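Local structure of uncharacterized protein yfeY (Escherichia coli, 2QZB) at residues A[27-31]-A[32-36]; A[37-40]-A[41-45]; A[49-53]-A[54-58]; A[147-151]-A[152-156]. The protein is of unknown function, but belongs to the DUF1131 family and is probably made as a lipoprotein precursor with a signal peptide. All blocks are in the same frame, centred on the assembly; numbering follows the deposited sequence.

Interaction 1 of 4, residues A[27-31]-A[32-36]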
loop_
_atom_site.group_PDB
_atom_site.type_symbol
_atom_site.label_atom_id
_atom_site.label_comp_id
_atom_site.label_asym_id
_atom_site.label_seq_id
_atom_site.Cartn_x
_atom_site.Cartn_y
_atom_site.Cartn_z
ATOM N N SER A 27 -8.674 -13.118 -6.621
ATOM C CA SER A 27 -9.809 -14.062 -6.504
ATOM C C SER A 27 -10.331 -14.238 -5.067
ATOM O O SER A 27 -11.351 -14.902 -4.851
ATOM C CB SER A 27 -9.506 -15.410 -7.166
ATOM O OG SER A 27 -8.170 -15.837 -6.925
ATOM N N THR A 28 -9.641 -13.637 -4.091
ATOM C CA THR A 28 -10.089 -13.683 -2.713
ATOM C C THR A 28 -11.368 -12.874 -2.497
ATOM O O THR A 28 -11.395 -11.683 -2.732
ATOM C CB THR A 28 -8.981 -13.255 -1.733
ATOM O OG1 THR A 28 -7.773 -13.972 -2.030
ATOM C CG2 THR A 28 -9.413 -13.567 -0.304
ATOM N N PRO A 29 -12.454 -13.540 -2.065
ATOM C CA PRO A 29 -13.681 -12.824 -1.749
ATOM C C PRO A 29 -13.458 -11.774 -0.670
ATOM O O PRO A 29 -12.642 -11.992 0.232
ATOM C CB PRO A 29 -14.585 -13.915 -1.148
ATOM C CG PRO A 29 -14.038 -15.193 -1.610
ATOM C CD PRO A 29 -12.581 -14.997 -1.881
ATOM N N LEU A 30 -14.191 -10.671 -0.735
ATOM C CA LEU A 30 -14.085 -9.677 0.287
ATOM C C LEU A 30 -14.998 -10.044 1.462
ATOM O O LEU A 30 -16.049 -9.454 1.662
ATOM C CB LEU A 30 -14.359 -8.285 -0.250
ATOM C CG LEU A 30 -13.982 -7.174 0.719
ATOM C CD1 LEU A 30 -12.486 -6.900 0.643
ATOM C CD2 LEU A 30 -14.783 -5.948 0.429
ATOM N N GLN A 31 -14.561 -11.029 2.242
ATOM C CA GLN A 31 -15.397 -11.585 3.301
ATOM C C GLN A 31 -14.532 -11.945 4.494
ATOM O O GLN A 31 -13.411 -12.370 4.315
ATOM C CB GLN A 31 -16.153 -12.826 2.781
ATOM C CG GLN A 31 -17.246 -12.480 1.729
ATOM C CD GLN A 31 -18.443 -11.758 2.303
ATOM O OE1 GLN A 31 -18.970 -10.815 1.700
ATOM N NE2 GLN A 31 -18.882 -12.183 3.469
ATOM N N GLU A 32 -15.078 -11.795 5.697
ATOM C CA GLU A 32 -14.330 -12.024 6.913
ATOM C C GLU A 32 -13.562 -13.343 6.938
ATOM O O GLU A 32 -12.363 -13.342 7.170
ATOM C CB GLU A 32 -15.232 -11.908 8.162
ATOM C CG GLU A 32 -14.394 -11.876 9.441
ATOM C CD GLU A 32 -15.180 -11.552 10.704
ATOM O OE1 GLU A 32 -16.300 -12.079 10.886
ATOM O OE2 GLU A 32 -14.635 -10.774 11.515
ATOM N N GLN A 33 -14.231 -14.468 6.700
ATOM C CA GLN A 33 -13.569 -15.775 6.885
ATOM C C GLN A 33 -12.563 -16.103 5.776
ATOM O O GLN A 33 -11.540 -16.767 5.998
ATOM C CB GLN A 33 -14.619 -16.893 7.075
ATOM C CG GLN A 33 -14.625 -17.547 8.494
ATOM C CD GLN A 33 -15.360 -16.759 9.583
ATOM O OE1 GLN A 33 -15.775 -17.339 10.579
ATOM N NE2 GLN A 33 -15.535 -15.452 9.397
ATOM N N ALA A 34 -12.827 -15.592 4.580
ATOM C CA ALA A 34 -11.903 -15.777 3.454
ATOM C C ALA A 34 -10.572 -15.063 3.727
ATOM O O ALA A 34 -9.512 -15.605 3.521
ATOM C CB ALA A 34 -12.525 -15.262 2.203
ATOM N N ILE A 35 -10.650 -13.837 4.197
ATOM C CA ILE A 35 -9.450 -13.058 4.521
ATOM C C ILE A 35 -8.690 -13.696 5.698
ATOM O O ILE A 35 -7.484 -13.860 5.637
ATOM C CB ILE A 35 -9.856 -11.609 4.788
ATOM C CG1 ILE A 35 -10.260 -10.976 3.463
ATOM C CG2 ILE A 35 -8.744 -10.782 5.564
ATOM C CD1 ILE A 35 -11.234 -9.847 3.647
ATOM N N ALA A 36 -9.412 -14.105 6.729
ATOM C CA ALA A 36 -8.779 -14.683 7.938
ATOM C C ALA A 36 -8.078 -15.980 7.585
ATOM O O ALA A 36 -6.968 -16.221 8.023
ATOM C CB ALA A 36 -9.808 -14.890 9.051
#

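Interaction 2 of 4, residues A[37-40]-A[41-45]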
loop_
_atom_site.group_PDB
_atom_site.type_symbol
_atom_site.label_atom_id
_atom_site.label_comp_id
_atom_site.label_asym_id
_atom_site.label_seq_id
_atom_site.Cartn_x
_atom_site.Cartn_y
_atom_site.Cartn_z
ATOM N N ASP A 37 -8.693 -16.778 6.716
ATOM C CA ASP A 37 -8.052 -17.988 6.225
ATOM C C ASP A 37 -6.811 -17.694 5.417
ATOM O O ASP A 37 -5.890 -18.480 5.420
ATOM C CB ASP A 37 -9.022 -18.795 5.355
ATOM C CG ASP A 37 -10.072 -19.529 6.184
ATOM O OD1 ASP A 37 -10.890 -20.247 5.565
ATOM O OD2 ASP A 37 -10.073 -19.382 7.447
ATOM N N ALA A 38 -6.813 -16.572 4.702
ATOM C CA ALA A 38 -5.679 -16.185 3.856
ATOM C C ALA A 38 -4.531 -15.597 4.639
ATOM O O ALA A 38 -3.386 -15.724 4.231
ATOM C CB ALA A 38 -6.122 -15.199 2.784
ATOM N N LEU A 39 -4.848 -14.947 5.752
ATOM C CA LEU A 39 -3.873 -14.213 6.545
ATOM C C LEU A 39 -2.907 -15.152 7.240
ATOM O O LEU A 39 -3.317 -16.174 7.734
ATOM C CB LEU A 39 -4.576 -13.333 7.590
ATOM C CG LEU A 39 -5.162 -12.007 7.074
ATOM C CD1 LEU A 39 -6.111 -11.350 8.130
ATOM C CD2 LEU A 39 -4.093 -11.021 6.595
ATOM N N ASP A 40 -1.630 -14.782 7.292
ATOM C CA ASP A 40 -0.621 -15.587 7.982
ATOM C C ASP A 40 0.163 -14.708 8.976
ATOM O O ASP A 40 1.232 -14.165 8.678
ATOM C CB ASP A 40 0.313 -16.245 6.974
ATOM C CG ASP A 40 1.155 -17.359 7.581
ATOM O OD1 ASP A 40 0.604 -18.268 8.272
ATOM O OD2 ASP A 40 2.380 -17.337 7.317
ATOM N N GLY A 41 -0.396 -14.545 10.157
ATOM C CA GLY A 41 0.226 -13.719 11.175
ATOM C C GLY A 41 -0.713 -13.655 12.347
ATOM O O GLY A 41 -1.815 -14.197 12.305
ATOM N N ASP A 42 -0.278 -12.962 13.392
ATOM C CA ASP A 42 -1.048 -12.831 14.590
ATOM C C ASP A 42 -1.839 -11.525 14.461
ATOM O O ASP A 42 -1.574 -10.564 15.169
ATOM C CB ASP A 42 -0.104 -12.774 15.796
ATOM C CG ASP A 42 0.893 -13.939 15.829
ATOM O OD1 ASP A 42 0.437 -15.095 15.875
ATOM O OD2 ASP A 42 2.124 -13.683 15.834
ATOM N N TYR A 43 -2.805 -11.498 13.551
ATOM C CA TYR A 43 -3.566 -10.286 13.277
ATOM C C TYR A 43 -4.950 -10.396 13.877
ATOM O O TYR A 43 -5.422 -11.492 14.134
ATOM C CB TYR A 43 -3.740 -10.111 11.773
ATOM C CG TYR A 43 -2.459 -9.859 10.998
ATOM C CD1 TYR A 43 -1.667 -8.754 11.268
ATOM C CD2 TYR A 43 -2.055 -10.740 10.004
ATOM C CE1 TYR A 43 -0.517 -8.518 10.549
ATOM C CE2 TYR A 43 -0.916 -10.522 9.296
ATOM C CZ TYR A 43 -0.158 -9.400 9.569
ATOM O OH TYR A 43 0.979 -9.171 8.848
ATOM N N ARG A 44 -5.579 -9.238 14.050
ATOM C CA ARG A 44 -7.001 -9.102 14.252
ATOM C C ARG A 44 -7.577 -8.479 12.973
ATOM O O ARG A 44 -6.835 -7.996 12.113
ATOM C CB ARG A 44 -7.264 -8.172 15.456
ATOM C CG ARG A 44 -7.157 -8.857 16.861
ATOM C CD ARG A 44 -5.758 -9.447 17.165
ATOM N NE ARG A 44 -5.669 -9.882 18.561
ATOM C CZ ARG A 44 -5.146 -9.165 19.560
ATOM N NH1 ARG A 44 -4.647 -7.934 19.369
ATOM N NH2 ARG A 44 -5.136 -9.677 20.782
ATOM N N LEU A 45 -8.894 -8.479 12.853
ATOM C CA LEU A 45 -9.591 -8.015 11.648
ATOM C C LEU A 45 -10.805 -7.154 12.052
ATOM O O LEU A 45 -11.534 -7.499 12.999
ATOM C CB LEU A 45 -10.031 -9.248 10.837
ATOM C CG LEU A 45 -10.589 -9.047 9.424
ATOM C CD1 LEU A 45 -9.549 -8.427 8.447
ATOM C CD2 LEU A 45 -11.061 -10.375 8.899
HETATM O O HOH W 1 -3.131 -16.596 10.433
#

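Interaction 3 of 4, residues A[49-53]-A[54-58]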
loop_
_atom_site.group_PDB
_atom_site.type_symbol
_atom_site.label_atom_id
_atom_site.label_comp_id
_atom_site.label_asym_id
_atom_site.label_seq_id
_atom_site.Cartn_x
_atom_site.Cartn_y
_atom_site.Cartn_z
ATOM N N MET A 49 -17.229 0.556 5.942
ATOM C CA MET A 49 -17.879 0.749 4.666
ATOM C C MET A 49 -17.593 2.137 4.294
ATOM O O MET A 49 -17.340 2.998 5.165
ATOM C CB MET A 49 -19.389 0.528 4.759
ATOM C CG MET A 49 -19.794 -0.941 4.738
ATOM S SD MET A 49 -21.582 -1.192 4.623
ATOM C CE MET A 49 -21.648 -2.947 4.532
ATOM N N LYS A 50 -17.568 2.366 2.991
ATOM C CA LYS A 50 -17.406 3.709 2.498
ATOM C C LYS A 50 -18.067 3.804 1.149
ATOM O O LYS A 50 -18.539 2.823 0.574
ATOM C CB LYS A 50 -15.926 4.086 2.361
ATOM C CG LYS A 50 -15.184 3.137 1.419
ATOM C CD LYS A 50 -13.778 3.589 1.130
ATOM C CE LYS A 50 -13.158 2.623 0.121
ATOM N NZ LYS A 50 -11.748 2.984 -0.146
ATOM N N THR A 51 -18.028 5.018 0.641
ATOM C CA THR A 51 -18.666 5.397 -0.588
ATOM C C THR A 51 -17.636 5.272 -1.721
ATOM O O THR A 51 -16.478 5.667 -1.554
ATOM C CB THR A 51 -19.205 6.826 -0.359
ATOM O OG1 THR A 51 -20.585 6.742 0.028
ATOM C CG2 THR A 51 -19.028 7.688 -1.513
ATOM N N ALA A 52 -18.065 4.678 -2.846
ATOM C CA ALA A 52 -17.262 4.554 -4.091
ATOM C C ALA A 52 -18.172 4.410 -5.330
ATOM O O ALA A 52 -19.083 3.582 -5.332
ATOM C CB ALA A 52 -16.343 3.370 -3.991
ATOM N N ASN A 53 -17.944 5.229 -6.362
ATOM C CA ASN A 53 -18.632 5.109 -7.682
ATOM C C ASN A 53 -20.155 4.999 -7.659
ATOM O O ASN A 53 -20.743 4.124 -8.319
ATOM C CB ASN A 53 -18.069 3.925 -8.472
ATOM C CG ASN A 53 -16.597 4.082 -8.800
ATOM O OD1 ASN A 53 -16.143 5.155 -9.228
ATOM N ND2 ASN A 53 -15.834 3.007 -8.598
ATOM N N GLY A 54 -20.789 5.877 -6.892
ATOM C CA GLY A 54 -22.236 5.888 -6.766
ATOM C C GLY A 54 -22.772 4.710 -5.980
ATOM O O GLY A 54 -23.935 4.370 -6.101
ATOM N N ASN A 55 -21.925 4.094 -5.165
ATOM C CA ASN A 55 -22.396 3.076 -4.210
ATOM C C ASN A 55 -21.596 3.010 -2.902
ATOM O O ASN A 55 -20.714 3.828 -2.655
ATOM C CB ASN A 55 -22.490 1.693 -4.868
ATOM C CG ASN A 55 -23.755 0.953 -4.464
ATOM O OD1 ASN A 55 -24.059 0.824 -3.262
ATOM N ND2 ASN A 55 -24.515 0.479 -5.459
ATOM N N VAL A 56 -21.926 2.046 -2.062
ATOM C CA VAL A 56 -21.226 1.841 -0.814
ATOM C C VAL A 56 -20.442 0.538 -0.933
ATOM O O VAL A 56 -21.000 -0.484 -1.345
ATOM C CB VAL A 56 -22.215 1.817 0.386
ATOM C CG1 VAL A 56 -21.630 1.082 1.603
ATOM C CG2 VAL A 56 -22.618 3.254 0.761
ATOM N N VAL A 57 -19.148 0.584 -0.615
ATOM C CA VAL A 57 -18.322 -0.648 -0.613
ATOM C C VAL A 57 -17.793 -0.967 0.787
ATOM O O VAL A 57 -17.559 -0.068 1.606
ATOM C CB VAL A 57 -17.096 -0.589 -1.563
ATOM C CG1 VAL A 57 -17.525 -0.554 -3.046
ATOM C CG2 VAL A 57 -16.172 0.578 -1.222
ATOM N N ARG A 58 -17.566 -2.254 1.022
ATOM C CA ARG A 58 -16.992 -2.706 2.242
ATOM C C ARG A 58 -15.471 -2.690 2.134
ATOM O O ARG A 58 -14.900 -2.792 1.024
ATOM C CB ARG A 58 -17.515 -4.092 2.540
ATOM C CG ARG A 58 -19.053 -4.119 2.752
ATOM C CD ARG A 58 -19.687 -5.451 2.351
ATOM N NE ARG A 58 -19.083 -6.575 3.063
ATOM C CZ ARG A 58 -18.277 -7.484 2.507
ATOM N NH1 ARG A 58 -17.976 -7.425 1.202
ATOM N NH2 ARG A 58 -17.777 -8.460 3.264
#

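Interaction 4 of 4, residues A[147-151]-A[152-156]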
loop_
_atom_site.group_PDB
_atom_site.type_symbol
_atom_site.label_atom_id
_atom_site.label_comp_id
_atom_site.label_asym_id
_atom_site.label_seq_id
_atom_site.Cartn_x
_atom_site.Cartn_y
_atom_site.Cartn_z
ATOM N N LEU A 147 1.211 20.410 -5.023
ATOM C CA LEU A 147 2.170 19.792 -5.940
ATOM C C LEU A 147 3.005 18.718 -5.228
ATOM O O LEU A 147 3.090 18.721 -3.998
ATOM C CB LEU A 147 3.138 20.868 -6.436
ATOM C CG LEU A 147 2.558 22.136 -7.050
ATOM C CD1 LEU A 147 3.673 23.178 -7.167
ATOM C CD2 LEU A 147 1.934 21.823 -8.400
ATOM N N MET A 148 3.628 17.814 -5.996
ATOM C CA MET A 148 4.713 16.988 -5.467
ATOM C C MET A 148 5.850 17.913 -5.058
ATOM O O MET A 148 6.185 18.815 -5.805
ATOM C CB MET A 148 5.253 16.027 -6.541
ATOM C CG MET A 148 4.554 14.706 -6.665
ATOM S SD MET A 148 5.667 13.482 -7.370
ATOM C CE MET A 148 5.980 14.136 -9.025
ATOM N N PRO A 149 6.453 17.703 -3.865
ATOM C CA PRO A 149 7.722 18.379 -3.547
ATOM C C PRO A 149 8.875 17.993 -4.507
ATOM O O PRO A 149 8.796 16.976 -5.209
ATOM C CB PRO A 149 8.045 17.893 -2.130
ATOM C CG PRO A 149 6.800 17.405 -1.591
ATOM C CD PRO A 149 6.001 16.862 -2.750
ATOM N N SER A 150 9.924 18.803 -4.523
ATOM C CA SER A 150 11.039 18.631 -5.432
ATOM C C SER A 150 11.871 17.400 -5.083
ATOM O O SER A 150 11.696 16.810 -4.003
ATOM C CB SER A 150 11.936 19.856 -5.367
ATOM O OG SER A 150 12.815 19.765 -4.256
ATOM N N ASP A 151 12.805 17.068 -5.984
ATOM C CA ASP A 151 13.720 15.939 -5.835
ATOM C C ASP A 151 14.671 16.062 -4.625
ATOM O O ASP A 151 14.997 15.053 -4.003
ATOM C CB ASP A 151 14.517 15.706 -7.137
ATOM C CG ASP A 151 13.618 15.424 -8.361
ATOM O OD1 ASP A 151 12.573 14.726 -8.228
ATOM O OD2 ASP A 151 13.970 15.904 -9.468
ATOM N N ASP A 152 15.132 17.274 -4.294
ATOM C CA ASP A 152 16.039 17.449 -3.126
ATOM C C ASP A 152 15.380 17.214 -1.775
ATOM O O ASP A 152 16.058 16.836 -0.812
ATOM C CB ASP A 152 16.687 18.841 -3.078
ATOM C CG ASP A 152 17.771 19.015 -4.104
ATOM O OD1 ASP A 152 18.805 18.310 -4.025
ATOM O OD2 ASP A 152 17.586 19.884 -4.992
ATOM N N THR A 153 14.095 17.534 -1.676
ATOM C CA THR A 153 13.316 17.203 -0.490
ATOM C C THR A 153 13.018 15.704 -0.443
ATOM O O THR A 153 13.261 15.045 0.584
ATOM C CB THR A 153 11.956 17.927 -0.489
ATOM O OG1 THR A 153 12.174 19.335 -0.423
ATOM C CG2 THR A 153 11.106 17.487 0.722
ATOM N N LEU A 154 12.495 15.186 -1.556
ATOM C CA LEU A 154 12.079 13.792 -1.642
ATOM C C LEU A 154 13.189 12.777 -1.389
ATOM O O LEU A 154 12.886 11.686 -0.929
ATOM C CB LEU A 154 11.398 13.490 -2.972
ATOM C CG LEU A 154 10.052 14.168 -3.221
ATOM C CD1 LEU A 154 9.521 13.755 -4.608
ATOM C CD2 LEU A 154 9.051 13.821 -2.122
ATOM N N LYS A 155 14.451 13.127 -1.654
ATOM C CA LYS A 155 15.532 12.126 -1.564
ATOM C C LYS A 155 15.591 11.460 -0.184
ATOM O O LYS A 155 15.902 10.273 -0.084
ATOM C CB LYS A 155 16.912 12.669 -1.998
ATOM C CG LYS A 155 17.418 13.835 -1.166
ATOM C CD LYS A 155 18.765 14.422 -1.681
ATOM C CE LYS A 155 19.549 15.040 -0.495
ATOM N NZ LYS A 155 20.433 16.226 -0.822
ATOM N N ASN A 156 15.206 12.217 0.842
ATOM C CA ASN A 156 15.205 11.788 2.236
ATOM C C ASN A 156 13.858 11.201 2.725
ATOM O O ASN A 156 13.735 10.759 3.884
ATOM C CB ASN A 156 15.603 12.989 3.122
ATOM C CG ASN A 156 16.972 13.547 2.763
ATOM O OD1 ASN A 156 17.950 12.784 2.623
ATOM N ND2 ASN A 156 17.050 14.871 2.578
#

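Interaction 1 of 4, residues A[27-31]-A[32-36]
Ile35 folds its side chain back over the residues that lead into helix 32-38, and CB, CG1 and CD1 all close on the carbonyl oxygen of Gln31, the tip also reaching Leu30. CB begins 3.7 Å from Gln31 O. With CG1 opposite the carbonyl carbon and beside the backbone N (chi1 -71°), the longer branch is aimed back at the chain before the helix, and CG1 also lies near both Gln31 O and Pro29 O. At the tip, CD1 reaches 3.4 Å from Gln31 O and meets the methyl CD1 of Leu30 at 4.4 Å. The other branch, CG2, turns to Leu45 of strand 44-52.

Gln31 occupies the N-cap, and the Leu30-Ile35 contact spans the residue before the cap and the fourth residue after it, the pairing known as a hydrophobic staple. Its backbone counterpart is the first helical bond, Ile35 N to Gln31 O at 3.1 Å, which is nearly straight (170° at the hydrogen). Just upstream, Leu30 is the centre of an inverse gamma turn, closed by a weak bond from Gln31 N to Pro29 O.

Ala34, one residue earlier than Ile35, faces the same lead-in. Its CB lies against the ring of Pro29, 4.1 Å from CD, and also touches the Pro29 and Gln31 carbonyl oxygens. Shortening Ile35 to an alanine here would probably leave the Leu30 methyl without its mate from the helix and open a gap towards Leu45. Phe60 and Ile72 of the neighbouring strands receive both Leu30 and Ile35.

Interaction 2 of 4, residues A[37-40]-A[41-45]
Leu39 and Tyr43 meet across a sharp change of chain direction with no direct hydrogen bond between residues 37-40 and 41-45; methyl, ring and one water carry the contact. The CD2 methyl of Leu39 approaches one side of the phenol obliquely, 4.0 Å from Tyr43 CD2 and slightly farther from CE2, and the two side chains cross at about a right angle. In Tyr43, chi1 of -66° sets the ring beside its own backbone N, and the twist about CB-CG (chi2 -60°) presents the CD2-CE2 side to the leucine. Asp40 O also comes obliquely to this ring, 4.3 Å from CE2.

Water joins the backbones: it lies 2.7 Å from Leu39 O, to which it probably donates, and accepts a weak bond from Gly41 N at 3.4 Å. Beyond the almost fully extended Gly41, an inverse gamma turn centred on Asp42 is closed by a weak bond from Tyr43 N to Gly41 O, and the chain then enters strand 44-52.

Val62 of strand 55-64 lies against both Leu39 and Tyr43, while the phenol OH bonds to Asp86. The ring is thus held at its hydroxyl by a polar partner and along one side by a methyl, an amphipathic use of one phenol that probably limits its rotation.

Interaction 3 of 4, residues A[49-53]-A[54-58]
Lys50 and Val57 exchange both of their backbone groups, forming a hydrogen-bonded pair of two antiparallel strands. Val57 N gives its hydrogen to Lys50 O at 2.6 Å, and Lys50 N gives its own to Val57 O at 2.8 Å. Ala52 and Asn55 form the next such pair, less evenly. Ala52 N reaches Asn55 O at 2.8 Å in a straight bond, whereas Asn55 N reaches Ala52 O at 2.9 Å from above the carbonyl plane, 49° out of it, where the chain is already turning.

Val56 N, which faces away from the partner strand, is satisfied by the side chain just before it: Asn55 OD1 accepts it at 2.7 Å on an in-plane lone pair. The guanidinium of Arg58 bonds through NH2 to Leu30 O, and Lys50 NZ has a weak bond to Asn73.

Aliphatic contacts form on both faces. On one, Met49 runs alongside Arg58, while its SD crosses to Val56 CG1 at 3.8 Å. On the other, Val57 CG2 touches both the aliphatic part of Lys50, 3.8 Å from its CG, and Ala52 CB.

Asn53 and Gly54, both with positive phi, form the corners of a type I' turn from Ala52 to Asn55, the classic tight two-residue beta hairpin, here linking the edge strand 44-52 to strand 55-64.

Interaction 4 of 4, residues A[147-151]-A[152-156]
The flat carbonyl of Ser150 is met on both faces and in its plane by the helix that follows. Leu154 N comes in the plane of the group and bonds to Ser150 O at 3.0 Å, nearly straight (166° at the hydrogen). Leu154 CG stands off one face, 3.2 Å from the same oxygen, and Thr153 CB stands off the other at 3.7 Å. The oxygen thus receives the Leu154 N-H in its plane and has carbon off either face. The Asp151 carboxylate turns elsewhere, its OD1 taking the backbone N-H of Ala108.

Leu154 carries the apolar part. With CG beside the backbone N (chi1 -67°), its two methyls divide between neighbouring groups: CD1 lies 3.4 Å from Pro149 O, and CD2 meets Pro149 CB at 4.2 Å. The same CB also faces Thr153 CG2. Replacing Leu154 by an alanine would probably take the leucine methyls away from Pro149 and thin the carbon cover over one face of the Ser150 carbonyl. Pro149 rests in turn on Trp141 and Val123, and Leu154 on Ala108.

Ser150 holds OG between its backbone N and carbonyl carbon (chi1 82°), which turns the hydroxyl towards the first turn, 3.9 Å from Thr153 OG1. One residue beyond Leu154, Lys155 N makes a weak bond to Asp151 O.

Ser150 at the N-cap, with Pro149 before the cap packed on Leu154, four residues after the cap, forms a hydrophobic staple at the start of the short helix 151-154.

In the fold
All four contacts are local, and only interaction 3 closes a true loop, the hairpin turn; they follow in series along the chain, and none encloses or crosses another. Interaction 1 starts helix 32-38 and interaction 2 leads from its end into strand 44-52; they touch where Glu32 and Ile35 meet Leu45. Interaction 3 turns that edge strand into strand 55-64, and Arg58 reaches back to Leu30 of interaction 1, so the first three fasten the helix and hairpin at one end of the antiparallel sheet. Interaction 4, beyond strand 133-138, begins another helix near strands 112-114 and 123-126, with its centre about 38 Å from that of interaction 1, across the chain's centre.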